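Local coordinates for mannuronan C5-epimerase (Pseudomonas syringae pv. tomato, PDB 4NK6), which converts beta-D-mannuronate residues of the alginate polymer into alpha-L-guluronate and helps guide the new polymer safely through the periplasm, at residues L187-S192 and S217-N222; M244-Y249 and I267-D272; N357-N362 and M383-M388. All coordinates share one frame; numbering follows the deposited sequence.

Contact 1: residues L187-S192 and S217-N222; sequences LTWGGS and SQYTPN
The carbonyl oxygen of T188 takes the backbone N-H of S217, with 2.9 Å between T188 O and S217 N. The bond is bent, 133° at the hydrogen, and the N-H comes from above the carbonyl plane. It is the one hydrogen bond between the two segments; past it the chains no longer pair as strands, and W189 CA brings its hydrogen against S217 O, 3.0 Å from carbon to oxygen.

From here on side chains do the work. The indole of W189 and the ring of Y219 lie nearly parallel, 7° between planes, but slid so far apart that they hardly overlap. What sits over the face of Y219 is instead W189 CB, 4.0 Å from the ring centroid, with G190 N over the same ring. Y219 CD1 lies over one face of the indole, toward the rim, and L187 CG over the opposite face, while the benzo edge meets the carbonyl of Q218, with W189 CZ3 3.5 Å from Q218 O. W189 NE1 donates to G63 O and Y219 OH is bonded to E153, so both rings are pinned at their polar ends.

G190 has no side chain, so Q218 OE1 can come to 3.5 Å from G190 CA. That oxygen is itself tied to Y219 N at 2.8 Å, in the amide plane and on a lone pair. W189 O accepts both S192 N and S192 OG within the type II beta turn from W189 to S192.

Strands 186-188 and 215-217, neighbours in the right-handed beta-helix, diverge here: W189-S192 turns the corner to strand 193-196, while 218-220 runs out to helix 221-227.

Contact 2: residues M244-Y249 and I267-D272; sequences MWYGFY and IVYGID
V268 CG2 sits over the six-membered ring of W245, 3.5 Å from its centroid and only 8° off its normal, a close CH-pi contact. I267 CG2 meets the same ring system obliquely, at CE3 and CZ3. Farther along, the edge of Y269 is turned toward the face of Y246; the planes stand 60° apart, and Y269 CD2 lies over the middle of the Y246 ring. Both tyrosines turn CG beside the backbone N (chi1 near -60° in both), which lays the two side chains alongside each other, pointing the same way.

D272 crosses Y246 at an angle, its carboxylate steeply inclined to the ring. D272 OD2 is 3.2 Å from Y246 CE2 and also reaches the edge of the Y249 ring, in plane, at CD1. No hydrogen-bond partner for this buried oxygen appears in the model, so ring C-H groups are its neighbours on this side. H274, inferred to be the proton acceptor of the active site, lies close to the D272 side chain.

These are successive coils of the right-handed beta-helix, and tyrosine lies beside tyrosine (Y246, Y269) and glycine beside glycine (G247, G270). The corner falls at G247 in one coil and at G270-I271 in the next. Just past it F248 CD1 touches I271 CG2.

Backbone bonds set this register. M244 O takes I267 N at 2.8 Å and almost straight. W245 O accepts V268 N, and G247 N gives to Y269 O. Past the corner, D272 N reaches F248 O at 2.8 Å, whereas F248 N makes only a weak bond to G270 O. Farther out, Y212 of the preceding coil stacks on Y246 and turns edge-to-face with Y249, while I297 of the following one touches Y269 and D272.

Contact 3: residues N357-N362 and M383-M388; sequences NRVIAN and MANGLM
The side-chain amide of N385 is gripped at both ends by the neighbouring coil. Its OD1 accepts two N-H groups of N362, the backbone N and ND2, each at 3.0 Å, while its own ND2 gives a bond of 3.1 Å to V359 O. Three bonds thus fix which way the amide is flipped. The two asparagine amides lie side by side and nearly coplanar, 5° apart, and N362 ND2 approaches N385 OD1 nearly along the C=O direction. Both residues carry CG beside the backbone N (chi1 -58° in N362, -62° in N385), which aims the two amides the same way.

V359 O is shared as well: M383 N comes to it from the opposite face of the carbonyl plane, at 3.0 Å. A361 N to M383 O continues the parallel pairing, and G386 N closes it on N362 O with the shortest bond of the set, 2.8 Å. Where the chains bend, A361 CA sets its hydrogen against A384 O.

Packing is slight by comparison. I360 CD1 rests against M383 CB, 4.0 Å away, the two side chains running alongside on the same face.

The stack carries on in both directions, N362 OD1 taking N339 ND2 from the coil before and N385 ND2 reaching N425 OD1 of the coil after. Both amides hold a backbone carbonyl of the coil before, I336 O for N362 and V359 O for N385. Such a run of stacked asparagines at the turns between strands is an asparagine ladder, a feature known from right-handed parallel beta-helices such as the pectate lyases.

How the contacts relate
The three contacts follow one another along the chain, contact 1 closing before contact 2 opens and contact 2 before contact 3. Each joins neighbouring coils of the right-handed beta-helix. Contacts 1 and 2 lie on the same run of parallel strands, centres about 19 Å and nearest atoms about 5 Å apart; strand 215-217 pairs with strand 246-251, linking them directly. Contact 3 belongs to another face, where strands 358-360 and 381-383 pair, its centre about 24 Å from that of contact 2 and about 39 Å from that of contact 1. Side chain to side chain, D272 of contact 2 lies about 3 Å and S217 of contact 1 about 9 Å from H274, the inferred proton acceptor; contact 3 joins coils away from the annotated sites.

Contact 1: residues L187-S192 and S217-N222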
ATOM      1  N   LEU A 187      -7.631  -8.178  -3.967  1.00 29.81           N
ATOM      2  CA  LEU A 187      -8.013  -7.000  -4.734  1.00 30.55           C
ATOM      3  C   LEU A 187      -9.410  -6.600  -4.316  1.00 30.88           C
ATOM      4  O   LEU A 187     -10.303  -7.435  -4.291  1.00 37.49           O
ATOM      5  CB  LEU A 187      -7.999  -7.315  -6.241  1.00 31.51           C
ATOM      6  CG  LEU A 187      -8.653  -6.293  -7.187  1.00 31.41           C
ATOM      7  CD1 LEU A 187      -7.942  -4.950  -7.097  1.00 29.61           C
ATOM      8  CD2 LEU A 187      -8.687  -6.784  -8.640  1.00 32.59           C
ATOM      9  N   THR A 188      -9.600  -5.337  -3.961  1.00 31.99           N
ATOM     10  CA  THR A 188     -10.946  -4.832  -3.691  1.00 32.95           C
ATOM     11  C   THR A 188     -11.269  -3.685  -4.643  1.00 33.10           C
ATOM     12  O   THR A 188     -10.356  -2.996  -5.133  1.00 33.69           O
ATOM     13  CB  THR A 188     -11.134  -4.392  -2.217  1.00 36.56           C
ATOM     14  OG1 THR A 188     -10.445  -3.157  -1.988  1.00 33.41           O
ATOM     15  CG2 THR A 188     -10.595  -5.459  -1.270  1.00 33.19           C
ATOM     16  N   TRP A 189     -12.561  -3.491  -4.900  1.00 31.58           N
ATOM     17  CA  TRP A 189     -13.029  -2.565  -5.933  1.00 32.40           C
ATOM     18  C   TRP A 189     -13.826  -1.400  -5.357  1.00 36.60           C
ATOM     19  O   TRP A 189     -14.066  -1.337  -4.152  1.00 39.55           O
ATOM     20  CB  TRP A 189     -13.900  -3.293  -6.973  1.00 34.82           C
ATOM     21  CG  TRP A 189     -13.144  -4.114  -7.989  1.00 33.98           C
ATOM     22  CD1 TRP A 189     -13.269  -5.460  -8.213  1.00 37.05           C
ATOM     23  CD2 TRP A 189     -12.159  -3.640  -8.927  1.00 35.32           C
ATOM     24  NE1 TRP A 189     -12.418  -5.852  -9.230  1.00 35.52           N
ATOM     25  CE2 TRP A 189     -11.732  -4.755  -9.685  1.00 34.56           C
ATOM     26  CE3 TRP A 189     -11.601  -2.384  -9.202  1.00 33.25           C
ATOM     27  CZ2 TRP A 189     -10.766  -4.650 -10.696  1.00 36.69           C
ATOM     28  CZ3 TRP A 189     -10.635  -2.282 -10.207  1.00 32.06           C
ATOM     29  CH2 TRP A 189     -10.232  -3.407 -10.939  1.00 34.85           C
ATOM     30  N   GLY A 190     -14.250  -0.488  -6.229  1.00 34.71           N
ATOM     31  CA  GLY A 190     -15.028   0.663  -5.809  1.00 35.91           C
ATOM     32  C   GLY A 190     -16.264   0.268  -5.021  1.00 39.06           C
ATOM     33  O   GLY A 190     -16.959  -0.679  -5.388  1.00 39.91           O
ATOM     34  N   GLY A 191     -16.526   0.982  -3.926  1.00 37.91           N
ATOM     35  CA  GLY A 191     -17.698   0.737  -3.109  1.00 39.47           C
ATOM     36  C   GLY A 191     -17.500  -0.358  -2.075  1.00 45.48           C
ATOM     37  O   GLY A 191     -18.401  -0.643  -1.307  1.00 43.80           O
ATOM     38  N   SER A 192     -16.328  -0.981  -2.057  1.00 41.00           N
ATOM     39  CA  SER A 192     -16.050  -2.019  -1.076  1.00 41.93           C
ATOM     40  C   SER A 192     -15.564  -1.435   0.254  1.00 43.24           C
ATOM     41  O   SER A 192     -15.009  -0.337   0.303  1.00 39.62           O
ATOM     42  CB  SER A 192     -14.996  -2.985  -1.620  1.00 40.54           C
ATOM     43  OG  SER A 192     -13.721  -2.357  -1.698  1.00 35.29           O
ATOM     44  N   SER A 217      -8.916  -0.480  -4.828  1.00 34.04           N
ATOM     45  CA  SER A 217      -9.011   0.257  -6.082  1.00 32.03           C
ATOM     46  C   SER A 217     -10.404   0.646  -6.532  1.00 34.35           C
ATOM     47  O   SER A 217     -11.317  -0.179  -6.576  1.00 33.29           O
ATOM     48  CB  SER A 217      -8.342  -0.551  -7.209  1.00 37.67           C
ATOM     49  OG  SER A 217      -8.312   0.171  -8.430  1.00 33.55           O
ATOM     50  N   GLN A 218     -10.557   1.910  -6.905  1.00 32.65           N
ATOM     51  CA  GLN A 218     -11.731   2.318  -7.658  1.00 34.96           C
ATOM     52  C   GLN A 218     -11.750   1.534  -8.976  1.00 36.09           C
ATOM     53  O   GLN A 218     -10.697   1.099  -9.459  1.00 37.04           O
ATOM     54  CB  GLN A 218     -11.673   3.828  -7.917  1.00 32.91           C
ATOM     55  CG  GLN A 218     -12.818   4.406  -8.748  1.00 35.26           C
ATOM     56  CD  GLN A 218     -14.200   4.137  -8.146  1.00 41.87           C
ATOM     57  OE1 GLN A 218     -14.755   3.052  -8.304  1.00 42.16           O
ATOM     58  NE2 GLN A 218     -14.757   5.131  -7.464  1.00 38.09           N
ATOM     59  N   TYR A 219     -12.933   1.341  -9.554  1.00 36.65           N
ATOM     60  CA  TYR A 219     -13.042   0.738 -10.882  1.00 36.92           C
ATOM     61  C   TYR A 219     -12.307   1.594 -11.917  1.00 40.21           C
ATOM     62  O   TYR A 219     -11.987   2.757 -11.653  1.00 42.03           O
ATOM     63  CB  TYR A 219     -14.507   0.607 -11.297  1.00 36.37           C
ATOM     64  CG  TYR A 219     -15.299  -0.414 -10.512  1.00 40.96           C
ATOM     65  CD1 TYR A 219     -15.169  -1.770 -10.777  1.00 40.25           C
ATOM     66  CD2 TYR A 219     -16.193  -0.019  -9.516  1.00 45.15           C
ATOM     67  CE1 TYR A 219     -15.891  -2.710 -10.066  1.00 44.61           C
ATOM     68  CE2 TYR A 219     -16.922  -0.954  -8.802  1.00 43.97           C
ATOM     69  CZ  TYR A 219     -16.767  -2.300  -9.086  1.00 44.23           C
ATOM     70  OH  TYR A 219     -17.482  -3.245  -8.388  1.00 44.84           O
ATOM     71  N   THR A 220     -12.044   1.017 -13.091  1.00 39.26           N
ATOM     72  CA  THR A 220     -11.458   1.765 -14.204  1.00 44.71           C
ATOM     73  C   THR A 220     -12.372   2.941 -14.535  1.00 46.42           C
ATOM     74  O   THR A 220     -13.563   2.893 -14.228  1.00 50.32           O
ATOM     75  CB  THR A 220     -11.276   0.877 -15.471  1.00 42.85           C
ATOM     76  OG1 THR A 220     -12.539   0.315 -15.853  1.00 43.34           O
ATOM     77  CG2 THR A 220     -10.276  -0.245 -15.218  1.00 40.04           C
ATOM     78  N   PRO A 221     -11.822   4.005 -15.154  1.00 48.87           N
ATOM     79  CA  PRO A 221     -12.637   5.189 -15.460  1.00 48.34           C
ATOM     80  C   PRO A 221     -13.941   4.870 -16.209  1.00 53.93           C
ATOM     81  O   PRO A 221     -14.995   5.341 -15.792  1.00 55.53           O
ATOM     82  CB  PRO A 221     -11.705   6.033 -16.339  1.00 50.22           C
ATOM     83  CG  PRO A 221     -10.325   5.663 -15.877  1.00 48.34           C
ATOM     84  CD  PRO A 221     -10.405   4.197 -15.529  1.00 46.51           C
ATOM     85  N   ASN A 222     -13.864   4.079 -17.277  1.00 58.19           N
ATOM     86  CA  ASN A 222     -15.049   3.719 -18.061  1.00 66.64           C
ATOM     87  C   ASN A 222     -16.138   3.018 -17.252  1.00 60.08           C
ATOM     88  O   ASN A 222     -17.310   3.366 -17.347  1.00 58.72           O
ATOM     89  CB  ASN A 222     -14.664   2.859 -19.269  1.00 72.56           C
ATOM     90  CG  ASN A 222     -13.943   3.652 -20.343  1.00 79.04           C
ATOM     91  OD1 ASN A 222     -14.082   4.873 -20.429  1.00 77.60           O
ATOM     92  ND2 ASN A 222     -13.174   2.958 -21.176  1.00 81.92           N
TER

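Contact 2: residues M244-Y249 and I267-D272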
ATOM      1  N   MET A 244       5.813  -9.726  -0.485  1.00 28.54           N
ATOM      2  CA  MET A 244       4.785  -9.230  -1.393  1.00 29.83           C
ATOM      3  C   MET A 244       5.432  -8.433  -2.519  1.00 29.96           C
ATOM      4  O   MET A 244       6.445  -7.764  -2.306  1.00 31.07           O
ATOM      5  CB  MET A 244       3.817  -8.305  -0.647  1.00 25.46           C
ATOM      6  CG  MET A 244       3.377  -8.810   0.748  1.00 34.11           C
ATOM      7  SD  MET A 244       1.995  -9.960   0.754  1.00 33.97           S
ATOM      8  CE  MET A 244       0.654  -8.841   0.334  1.00 26.55           C
ATOM      9  N   TRP A 245       4.837  -8.472  -3.707  1.00 25.33           N
ATOM     10  CA  TRP A 245       5.331  -7.636  -4.815  1.00 29.51           C
ATOM     11  C   TRP A 245       5.229  -6.149  -4.434  1.00 28.49           C
ATOM     12  O   TRP A 245       6.239  -5.438  -4.420  1.00 29.83           O
ATOM     13  CB  TRP A 245       4.588  -7.976  -6.120  1.00 24.35           C
ATOM     14  CG  TRP A 245       4.977  -7.151  -7.314  1.00 25.33           C
ATOM     15  CD1 TRP A 245       4.244  -6.157  -7.887  1.00 28.16           C
ATOM     16  CD2 TRP A 245       6.176  -7.268  -8.096  1.00 29.77           C
ATOM     17  NE1 TRP A 245       4.916  -5.633  -8.964  1.00 26.90           N
ATOM     18  CE2 TRP A 245       6.101  -6.303  -9.120  1.00 30.41           C
ATOM     19  CE3 TRP A 245       7.310  -8.084  -8.021  1.00 30.01           C
ATOM     20  CZ2 TRP A 245       7.120  -6.125 -10.063  1.00 31.69           C
ATOM     21  CZ3 TRP A 245       8.322  -7.910  -8.968  1.00 28.67           C
ATOM     22  CH2 TRP A 245       8.218  -6.933  -9.968  1.00 30.72           C
ATOM     23  N   TYR A 246       4.018  -5.685  -4.116  1.00 25.97           N
ATOM     24  CA  TYR A 246       3.825  -4.457  -3.334  1.00 26.15           C
ATOM     25  C   TYR A 246       3.137  -4.880  -2.051  1.00 29.45           C
ATOM     26  O   TYR A 246       2.140  -5.602  -2.095  1.00 28.73           O
ATOM     27  CB  TYR A 246       2.897  -3.437  -4.011  1.00 26.77           C
ATOM     28  CG  TYR A 246       3.310  -2.881  -5.368  1.00 28.88           C
ATOM     29  CD1 TYR A 246       4.506  -3.241  -5.985  1.00 24.39           C
ATOM     30  CD2 TYR A 246       2.481  -1.989  -6.029  1.00 34.03           C
ATOM     31  CE1 TYR A 246       4.856  -2.712  -7.247  1.00 26.60           C
ATOM     32  CE2 TYR A 246       2.814  -1.468  -7.269  1.00 33.57           C
ATOM     33  CZ  TYR A 246       3.994  -1.829  -7.872  1.00 31.07           C
ATOM     34  OH  TYR A 246       4.285  -1.282  -9.101  1.00 34.69           O
ATOM     35  N   GLY A 247       3.644  -4.437  -0.907  1.00 32.48           N
ATOM     36  CA  GLY A 247       2.986  -4.753   0.347  1.00 31.07           C
ATOM     37  C   GLY A 247       1.571  -4.204   0.405  1.00 34.77           C
ATOM     38  O   GLY A 247       0.655  -4.867   0.903  1.00 32.90           O
ATOM     39  N   PHE A 248       1.392  -2.984  -0.091  1.00 29.48           N
ATOM     40  CA  PHE A 248       0.072  -2.353  -0.139  1.00 30.37           C
ATOM     41  C   PHE A 248      -0.001  -1.429  -1.347  1.00 30.87           C
ATOM     42  O   PHE A 248       0.951  -0.716  -1.646  1.00 28.84           O
ATOM     43  CB  PHE A 248      -0.206  -1.546   1.133  1.00 26.92           C
ATOM     44  CG  PHE A 248      -1.492  -0.718   1.077  1.00 29.92           C
ATOM     45  CD1 PHE A 248      -1.488   0.586   0.581  1.00 30.05           C
ATOM     46  CD2 PHE A 248      -2.693  -1.244   1.527  1.00 29.88           C
ATOM     47  CE1 PHE A 248      -2.653   1.345   0.526  1.00 29.87           C
ATOM     48  CE2 PHE A 248      -3.869  -0.486   1.486  1.00 30.59           C
ATOM     49  CZ  PHE A 248      -3.847   0.814   0.983  1.00 29.05           C
ATOM     50  N   TYR A 249      -1.136  -1.439  -2.035  1.00 30.29           N
ATOM     51  CA  TYR A 249      -1.350  -0.537  -3.155  1.00 27.46           C
ATOM     52  C   TYR A 249      -2.768  -0.008  -3.098  1.00 33.66           C
ATOM     53  O   TYR A 249      -3.685  -0.727  -2.698  1.00 30.85           O
ATOM     54  CB  TYR A 249      -1.139  -1.283  -4.485  1.00 28.99           C
ATOM     55  CG  TYR A 249      -1.582  -0.510  -5.716  1.00 32.29           C
ATOM     56  CD1 TYR A 249      -0.722   0.381  -6.350  1.00 30.83           C
ATOM     57  CD2 TYR A 249      -2.856  -0.678  -6.248  1.00 30.72           C
ATOM     58  CE1 TYR A 249      -1.117   1.093  -7.476  1.00 30.72           C
ATOM     59  CE2 TYR A 249      -3.261   0.032  -7.377  1.00 33.82           C
ATOM     60  CZ  TYR A 249      -2.385   0.911  -7.985  1.00 34.82           C
ATOM     61  OH  TYR A 249      -2.779   1.617  -9.100  1.00 37.39           O
ATOM     62  N   ILE A 267       9.067  -6.934  -2.212  1.00 28.11           N
ATOM     63  CA  ILE A 267       9.930  -6.889  -3.380  1.00 28.11           C
ATOM     64  C   ILE A 267      10.148  -5.473  -3.916  1.00 29.46           C
ATOM     65  O   ILE A 267      11.278  -4.977  -3.924  1.00 34.71           O
ATOM     66  CB  ILE A 267       9.428  -7.816  -4.520  1.00 27.48           C
ATOM     67  CG1 ILE A 267       9.055  -9.197  -3.971  1.00 33.24           C
ATOM     68  CG2 ILE A 267      10.469  -7.891  -5.637  1.00 29.30           C
ATOM     69  CD1 ILE A 267      10.162  -9.904  -3.178  1.00 33.68           C
ATOM     70  N   VAL A 268       9.086  -4.824  -4.380  1.00 29.61           N
ATOM     71  CA  VAL A 268       9.252  -3.508  -4.986  1.00 29.01           C
ATOM     72  C   VAL A 268       9.030  -2.362  -3.993  1.00 26.98           C
ATOM     73  O   VAL A 268       9.895  -1.510  -3.827  1.00 26.93           O
ATOM     74  CB  VAL A 268       8.356  -3.306  -6.237  1.00 30.68           C
ATOM     75  CG1 VAL A 268       8.667  -1.957  -6.888  1.00 26.37           C
ATOM     76  CG2 VAL A 268       8.582  -4.427  -7.254  1.00 27.43           C
ATOM     77  N   TYR A 269       7.859  -2.336  -3.362  1.00 27.46           N
ATOM     78  CA  TYR A 269       7.513  -1.295  -2.399  1.00 30.61           C
ATOM     79  C   TYR A 269       6.949  -1.943  -1.147  1.00 33.58           C
ATOM     80  O   TYR A 269       6.360  -3.024  -1.221  1.00 28.78           O
ATOM     81  CB  TYR A 269       6.419  -0.374  -2.953  1.00 25.28           C
ATOM     82  CG  TYR A 269       6.748   0.358  -4.242  1.00 29.69           C
ATOM     83  CD1 TYR A 269       7.875   1.165  -4.340  1.00 30.08           C
ATOM     84  CD2 TYR A 269       5.902   0.274  -5.345  1.00 29.93           C
ATOM     85  CE1 TYR A 269       8.166   1.854  -5.504  1.00 28.82           C
ATOM     86  CE2 TYR A 269       6.188   0.956  -6.515  1.00 26.94           C
ATOM     87  CZ  TYR A 269       7.318   1.748  -6.584  1.00 29.22           C
ATOM     88  OH  TYR A 269       7.604   2.427  -7.745  1.00 35.46           O
ATOM     89  N   GLY A 270       7.100  -1.273  -0.006  1.00 32.97           N
ATOM     90  CA  GLY A 270       6.357  -1.654   1.185  1.00 30.57           C
ATOM     91  C   GLY A 270       4.916  -1.181   1.088  1.00 31.00           C
ATOM     92  O   GLY A 270       4.007  -1.981   0.936  1.00 33.39           O
ATOM     93  N   ILE A 271       4.720   0.132   1.149  1.00 28.70           N
ATOM     94  CA  ILE A 271       3.394   0.737   1.121  1.00 26.80           C
ATOM     95  C   ILE A 271       3.362   1.756  -0.020  1.00 30.39           C
ATOM     96  O   ILE A 271       4.142   2.707  -0.019  1.00 28.86           O
ATOM     97  CB  ILE A 271       3.097   1.471   2.463  1.00 28.91           C
ATOM     98  CG1 ILE A 271       3.357   0.548   3.663  1.00 26.86           C
ATOM     99  CG2 ILE A 271       1.666   1.974   2.510  1.00 27.65           C
ATOM    100  CD1 ILE A 271       3.052   1.196   5.027  1.00 28.10           C
ATOM    101  N   ASP A 272       2.462   1.562  -0.986  1.00 29.36           N
ATOM    102  CA  ASP A 272       2.496   2.332  -2.238  1.00 27.01           C
ATOM    103  C   ASP A 272       1.122   2.891  -2.648  1.00 29.41           C
ATOM    104  O   ASP A 272       0.555   2.481  -3.670  1.00 26.63           O
ATOM    105  CB  ASP A 272       3.076   1.427  -3.349  1.00 31.11           C
ATOM    106  CG  ASP A 272       3.058   2.075  -4.745  1.00 37.20           C
ATOM    107  OD1 ASP A 272       3.363   3.278  -4.879  1.00 35.48           O
ATOM    108  OD2 ASP A 272       2.718   1.360  -5.712  1.00 32.98           O
TER

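Contact 3: residues N357-N362 and M383-M388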
ATOM      1  N   ASN A 357      10.665  14.736  12.028  1.00 33.21           N
ATOM      2  CA  ASN A 357      11.174  13.438  11.613  1.00 30.92           C
ATOM      3  C   ASN A 357      12.618  13.289  12.031  1.00 35.15           C
ATOM      4  O   ASN A 357      13.371  14.254  12.032  1.00 31.87           O
ATOM      5  CB  ASN A 357      11.083  13.282  10.100  1.00 30.39           C
ATOM      6  CG  ASN A 357       9.669  13.365   9.606  1.00 30.78           C
ATOM      7  OD1 ASN A 357       8.904  12.414   9.743  1.00 29.91           O
ATOM      8  ND2 ASN A 357       9.303  14.509   9.031  1.00 27.34           N
ATOM      9  N   ARG A 358      12.999  12.071  12.382  1.00 34.33           N
ATOM     10  CA  ARG A 358      14.379  11.779  12.709  1.00 33.03           C
ATOM     11  C   ARG A 358      14.961  10.938  11.583  1.00 34.10           C
ATOM     12  O   ARG A 358      14.667   9.750  11.456  1.00 30.99           O
ATOM     13  CB  ARG A 358      14.460  11.077  14.064  1.00 33.99           C
ATOM     14  CG  ARG A 358      14.117  12.014  15.228  1.00 35.76           C
ATOM     15  CD  ARG A 358      14.129  11.291  16.560  1.00 32.61           C
ATOM     16  NE  ARG A 358      12.942  10.469  16.716  1.00 41.01           N
ATOM     17  CZ  ARG A 358      11.801  10.911  17.228  1.00 45.30           C
ATOM     18  NH1 ARG A 358      11.705  12.170  17.636  1.00 49.94           N
ATOM     19  NH2 ARG A 358      10.767  10.095  17.344  1.00 40.01           N
ATOM     20  N   VAL A 359      15.758  11.590  10.742  1.00 32.70           N
ATOM     21  CA  VAL A 359      16.282  10.982   9.531  1.00 29.97           C
ATOM     22  C   VAL A 359      17.771  10.714   9.721  1.00 27.97           C
ATOM     23  O   VAL A 359      18.595  11.625   9.664  1.00 30.95           O
ATOM     24  CB  VAL A 359      16.022  11.902   8.321  1.00 35.77           C
ATOM     25  CG1 VAL A 359      16.278  11.173   7.044  1.00 32.00           C
ATOM     26  CG2 VAL A 359      14.573  12.377   8.347  1.00 37.37           C
ATOM     27  N   ILE A 360      18.110   9.452   9.954  1.00 30.69           N
ATOM     28  CA  ILE A 360      19.412   9.104  10.503  1.00 32.35           C
ATOM     29  C   ILE A 360      20.127   8.063   9.660  1.00 35.96           C
ATOM     30  O   ILE A 360      19.548   7.039   9.333  1.00 30.47           O
ATOM     31  CB  ILE A 360      19.249   8.471  11.920  1.00 30.84           C
ATOM     32  CG1 ILE A 360      18.280   9.287  12.781  1.00 32.41           C
ATOM     33  CG2 ILE A 360      20.609   8.306  12.583  1.00 32.41           C
ATOM     34  CD1 ILE A 360      18.761  10.724  13.085  1.00 32.49           C
ATOM     35  N   ALA A 361      21.392   8.313   9.336  1.00 31.67           N
ATOM     36  CA  ALA A 361      22.257   7.295   8.741  1.00 29.33           C
ATOM     37  C   ALA A 361      21.692   6.639   7.488  1.00 29.10           C
ATOM     38  O   ALA A 361      21.875   5.448   7.287  1.00 35.93           O
ATOM     39  CB  ALA A 361      22.644   6.207   9.799  1.00 31.49           C
ATOM     40  N   ASN A 362      21.000   7.404   6.650  1.00 29.14           N
ATOM     41  CA  ASN A 362      20.688   6.929   5.304  1.00 33.08           C
ATOM     42  C   ASN A 362      21.922   7.111   4.417  1.00 36.20           C
ATOM     43  O   ASN A 362      22.712   8.020   4.651  1.00 35.35           O
ATOM     44  CB  ASN A 362      19.463   7.654   4.739  1.00 30.27           C
ATOM     45  CG  ASN A 362      18.229   7.482   5.623  1.00 32.27           C
ATOM     46  OD1 ASN A 362      17.550   6.455   5.569  1.00 32.22           O
ATOM     47  ND2 ASN A 362      17.945   8.484   6.449  1.00 29.56           N
ATOM     48  N   MET A 383      20.740  13.508  10.736  1.00 34.12           N
ATOM     49  CA  MET A 383      22.055  13.268  11.293  1.00 38.57           C
ATOM     50  C   MET A 383      22.722  12.055  10.687  1.00 33.74           C
ATOM     51  O   MET A 383      22.075  11.032  10.451  1.00 34.36           O
ATOM     52  CB  MET A 383      21.949  13.064  12.804  1.00 40.50           C
ATOM     53  CG  MET A 383      21.893  14.347  13.616  1.00 50.85           C
ATOM     54  SD  MET A 383      22.315  14.018  15.350  1.00 71.27           S
ATOM     55  CE  MET A 383      24.040  13.541  15.201  1.00 71.66           C
ATOM     56  N   ALA A 384      24.019  12.182  10.447  1.00 30.31           N
ATOM     57  CA  ALA A 384      24.855  11.047  10.084  1.00 37.51           C
ATOM     58  C   ALA A 384      24.467  10.409   8.754  1.00 37.31           C
ATOM     59  O   ALA A 384      24.785   9.252   8.508  1.00 36.35           O
ATOM     60  CB  ALA A 384      24.855   9.992  11.212  1.00 37.77           C
ATOM     61  N   ASN A 385      23.776  11.159   7.903  1.00 34.99           N
ATOM     62  CA  ASN A 385      23.492  10.674   6.564  1.00 35.59           C
ATOM     63  C   ASN A 385      24.753  10.729   5.739  1.00 31.35           C
ATOM     64  O   ASN A 385      25.635  11.543   6.006  1.00 34.55           O
ATOM     65  CB  ASN A 385      22.358  11.475   5.921  1.00 34.72           C
ATOM     66  CG  ASN A 385      21.055  11.332   6.690  1.00 28.50           C
ATOM     67  OD1 ASN A 385      20.381  10.307   6.598  1.00 30.83           O
ATOM     68  ND2 ASN A 385      20.710  12.348   7.477  1.00 29.84           N
ATOM     69  N   GLY A 386      24.850   9.859   4.742  1.00 29.77           N
ATOM     70  CA  GLY A 386      26.070   9.743   3.961  1.00 30.89           C
ATOM     71  C   GLY A 386      26.388  11.001   3.173  1.00 31.08           C
ATOM     72  O   GLY A 386      27.551  11.341   2.967  1.00 33.88           O
ATOM     73  N   LEU A 387      25.360  11.704   2.718  1.00 29.33           N
ATOM     74  CA  LEU A 387      25.609  12.906   1.916  1.00 34.81           C
ATOM     75  C   LEU A 387      25.140  14.172   2.648  1.00 37.62           C
ATOM     76  O   LEU A 387      25.679  14.499   3.709  1.00 38.30           O
ATOM     77  CB  LEU A 387      25.016  12.769   0.502  1.00 32.00           C
ATOM     78  CG  LEU A 387      25.658  11.632  -0.310  1.00 34.96           C
ATOM     79  CD1 LEU A 387      24.902  11.370  -1.612  1.00 32.97           C
ATOM     80  CD2 LEU A 387      27.165  11.887  -0.599  1.00 33.37           C
ATOM     81  N   MET A 388      24.155  14.879   2.103  1.00 32.79           N
ATOM     82  CA  MET A 388      23.677  16.103   2.752  1.00 31.70           C
ATOM     83  C   MET A 388      22.599  15.780   3.776  1.00 32.04           C
ATOM     84  O   MET A 388      21.891  14.774   3.656  1.00 32.56           O
ATOM     85  CB  MET A 388      23.120  17.103   1.734  1.00 35.06           C
ATOM     86  CG  MET A 388      24.126  17.628   0.736  1.00 39.10           C
ATOM     87  SD  MET A 388      25.400  18.655   1.493  1.00 37.82           S
ATOM     88  CE  MET A 388      26.358  19.070   0.030  1.00 37.89           C
TER